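Local coordinates for guanylate kinase (Stenotrophomonas maltophilia, PDB 6WCT), which catalyses the ATP-dependent phosphorylation of GMP to GDP, and probably serves in this way to recycle GMP and, indirectly, cGMP, at residues F55-M60 with V73-F78. Residues are numbered along the deposited sequence; the frame is centred on the assembly and turned at random.
With 5GP (guanosine-5'-monophosphate), chain E.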
loop_
_atom_site.group_PDB
_atom_site.type_symbol
_atom_site.label_atom_id
_atom_site.label_comp_id
_atom_site.label_asym_id
_atom_site.label_seq_id
_atom_site.Cartn_x
_atom_site.Cartn_y
_atom_site.Cartn_z
ATOM N N PHE A 55 -0.220 -9.607 -26.397
ATOM C CA PHE A 55 0.137 -9.830 -27.790
ATOM C C PHE A 55 1.468 -9.139 -28.077
ATOM O O PHE A 55 1.793 -8.121 -27.468
ATOM C CB PHE A 55 -0.950 -9.277 -28.725
ATOM C CG PHE A 55 -2.164 -10.153 -28.820
ATOM C CD1 PHE A 55 -3.119 -10.154 -27.814
ATOM C CD2 PHE A 55 -2.341 -10.990 -29.902
ATOM C CE1 PHE A 55 -4.210 -10.974 -27.880
ATOM C CE2 PHE A 55 -3.441 -11.814 -29.984
ATOM C CZ PHE A 55 -4.369 -11.813 -28.961
ATOM N N THR A 56 2.255 -9.712 -28.988
ATOM C CA THR A 56 3.482 -9.060 -29.419
ATOM C C THR A 56 3.803 -9.523 -30.824
ATOM O O THR A 56 3.525 -10.668 -31.188
ATOM C CB THR A 56 4.673 -9.374 -28.501
ATOM O OG1 THR A 56 5.799 -8.592 -28.892
ATOM C CG2 THR A 56 5.070 -10.840 -28.629
ATOM N N SER A 57 4.384 -8.623 -31.617
ATOM C CA SER A 57 4.880 -8.996 -32.930
ATOM C C SER A 57 6.372 -9.278 -32.922
ATOM O O SER A 57 6.933 -9.577 -33.978
ATOM C CB SER A 57 4.549 -7.914 -33.965
ATOM O OG SER A 57 5.248 -6.705 -33.688
ATOM N N ARG A 58 7.032 -9.164 -31.772
ATOM C CA ARG A 58 8.443 -9.506 -31.713
ATOM C C ARG A 58 8.626 -11.012 -31.896
ATOM O O ARG A 58 7.712 -11.813 -31.669
ATOM C CB ARG A 58 9.077 -9.030 -30.403
ATOM C CG ARG A 58 8.846 -9.903 -29.168
ATOM C CD ARG A 58 10.104 -9.818 -28.308
ATOM N NE ARG A 58 9.952 -10.193 -26.904
ATOM C CZ ARG A 58 9.921 -11.448 -26.474
ATOM N NH1 ARG A 58 9.985 -12.450 -27.345
ATOM N NH2 ARG A 58 9.820 -11.706 -25.178
ATOM N N ALA A 59 9.810 -11.385 -32.368
ATOM C CA ALA A 59 10.126 -12.789 -32.596
ATOM C C ALA A 59 10.226 -13.543 -31.274
ATOM O O ALA A 59 10.646 -13.001 -30.253
ATOM C CB ALA A 59 11.432 -12.925 -33.387
ATOM N N MET A 60 9.845 -14.815 -31.310
ATOM C CA MET A 60 9.926 -15.672 -30.137
ATOM C C MET A 60 11.380 -15.908 -29.751
ATOM O O MET A 60 12.245 -16.102 -30.607
ATOM C CB MET A 60 9.261 -17.017 -30.437
ATOM C CG MET A 60 7.746 -16.975 -30.550
ATOM S SD MET A 60 7.071 -18.610 -30.902
ATOM C CE MET A 60 7.161 -19.291 -29.253
ATOM N N VAL A 73 2.183 -12.812 -32.710
ATOM C CA VAL A 73 1.539 -12.655 -34.004
ATOM C C VAL A 73 2.489 -11.897 -34.923
ATOM O O VAL A 73 3.551 -11.435 -34.514
ATOM C CB VAL A 73 0.189 -11.932 -33.901
ATOM C CG1 VAL A 73 -0.772 -12.765 -33.077
ATOM C CG2 VAL A 73 0.371 -10.524 -33.339
ATOM N N SER A 74 2.106 -11.805 -36.190
ATOM C CA SER A 74 2.895 -11.037 -37.131
ATOM C C SER A 74 2.693 -9.549 -36.875
ATOM O O SER A 74 1.737 -9.136 -36.215
ATOM C CB SER A 74 2.498 -11.380 -38.563
ATOM O OG SER A 74 1.210 -10.866 -38.859
ATOM N N ALA A 75 3.626 -8.739 -37.385
ATOM C CA ALA A 75 3.450 -7.295 -37.283
ATOM C C ALA A 75 2.209 -6.852 -38.047
ATOM O O ALA A 75 1.440 -6.011 -37.564
ATOM C CB ALA A 75 4.694 -6.571 -37.791
ATOM N N GLU A 76 1.972 -7.452 -39.222
ATOM C CA GLU A 76 0.794 -7.113 -40.013
ATOM C C GLU A 76 -0.484 -7.461 -39.266
ATOM O O GLU A 76 -1.435 -6.673 -39.244
ATOM C CB GLU A 76 0.839 -7.842 -41.361
ATOM N N LYS A 77 -0.524 -8.634 -38.633
ATOM C CA LYS A 77 -1.696 -8.991 -37.844
ATOM C C LYS A 77 -1.859 -8.049 -36.660
ATOM O O LYS A 77 -2.973 -7.612 -36.352
ATOM C CB LYS A 77 -1.584 -10.424 -37.345
ATOM C CG LYS A 77 -2.711 -10.845 -36.417
ATOM C CD LYS A 77 -4.046 -10.902 -37.149
ATOM C CE LYS A 77 -5.126 -11.504 -36.257
ATOM N NZ LYS A 77 -6.435 -11.669 -36.950
ATOM N N PHE A 78 -0.759 -7.741 -35.972
ATOM C CA PHE A 78 -0.849 -6.830 -34.841
ATOM C C PHE A 78 -1.365 -5.471 -35.284
ATOM O O PHE A 78 -2.279 -4.914 -34.666
ATOM C CB PHE A 78 0.506 -6.694 -34.159
ATOM C CG PHE A 78 0.428 -6.076 -32.803
ATOM C CD1 PHE A 78 0.204 -4.708 -32.660
ATOM C CD2 PHE A 78 0.577 -6.850 -31.669
ATOM C CE1 PHE A 78 0.128 -4.128 -31.408
ATOM C CE2 PHE A 78 0.508 -6.270 -30.407
ATOM C CZ PHE A 78 0.280 -4.909 -30.283
HETATM P P 5GP E . 10.090 -8.534 -23.412
HETATM O O1P 5GP E . 9.240 -9.743 -23.109
HETATM O O2P 5GP E . 11.557 -8.653 -22.999
HETATM O O3P 5GP E . 10.017 -8.057 -24.841
HETATM O "O5'" 5GP E . 9.482 -7.323 -22.612
HETATM C "C5'" 5GP E . 9.793 -5.993 -22.974
HETATM C "C4'" 5GP E . 8.914 -5.037 -22.225
HETATM O "O4'" 5GP E . 7.595 -5.035 -22.832
HETATM C "C3'" 5GP E . 8.699 -5.402 -20.744
HETATM O "O3'" 5GP E . 8.774 -4.233 -19.937
HETATM C "C2'" 5GP E . 7.261 -5.897 -20.716
HETATM O "O2'" 5GP E . 6.600 -5.729 -19.482
HETATM C "C1'" 5GP E . 6.642 -5.044 -21.807
HETATM N N9 5GP E . 5.382 -5.561 -22.312
HETATM C C8 5GP E . 4.957 -6.863 -22.257
HETATM N N7 5GP E . 3.705 -7.010 -22.599
HETATM C C5 5GP E . 3.283 -5.728 -22.913
HETATM C C6 5GP E . 2.019 -5.246 -23.296
HETATM O O6 5GP E . 0.995 -5.913 -23.436
HETATM N N1 5GP E . 2.009 -3.873 -23.468
HETATM C C2 5GP E . 3.094 -3.051 -23.287
HETATM N N2 5GP E . 2.904 -1.737 -23.469
HETATM N N3 5GP E . 4.293 -3.497 -22.927
HETATM C C4 5GP E . 4.315 -4.829 -22.752
HETATM O O HOH W 1 5.646 -12.819 -33.231
#
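Phe78, from the first turn of helix 75-83, brings its ring edge up to the backbone of Phe55, on strand 55-56 of the small mixed sheet in the GMP-binding part of this P-loop kinase fold. At that edge CE2 of Phe78 lies 3.7 Å from Phe55 O; it also makes an apolar contact with Phe55 CB. With its CG anti to the backbone N (chi1 -165°), Phe78 directs its ring at the strand. It also stacks with Phe87 and Trp97. The Phe55 ring takes Val73 at its edge, near the ring plane, with CG1 of Val73 4.0 Å from CD2 of Phe55.

Val73 N donates to Thr56 O at 3.0 Å, a nearly straight bond (170° at the hydrogen). Next along, Ser57 CA gives a CA-H...O contact to Val73 O. Ser57 CB rests 3.5 Å from Ala75 CA, while its OG is hydrogen-bonded to Trp97 N. Ser74 is the N-cap of helix 75-83; its OG accepts from Lys77 N.

At the end of the strand, Thr56 OG1 accepts from Arg58 N in an ST turn and is also hydrogen-bonded to Trp97 O. The bent Arg58 side chain reaches the GMP phosphate and grips it with two N-H groups. Arg58 NE donates to O3P of GMP at 3.0 Å. Its NH2 donates to O1P and forms a salt bridge with Glu64 OE2. Arg58 NH1 donates to Ala59 O, which further fixes the guanidinium. One water donates to both Arg58 O and Val73 O, 2.8 Å from each.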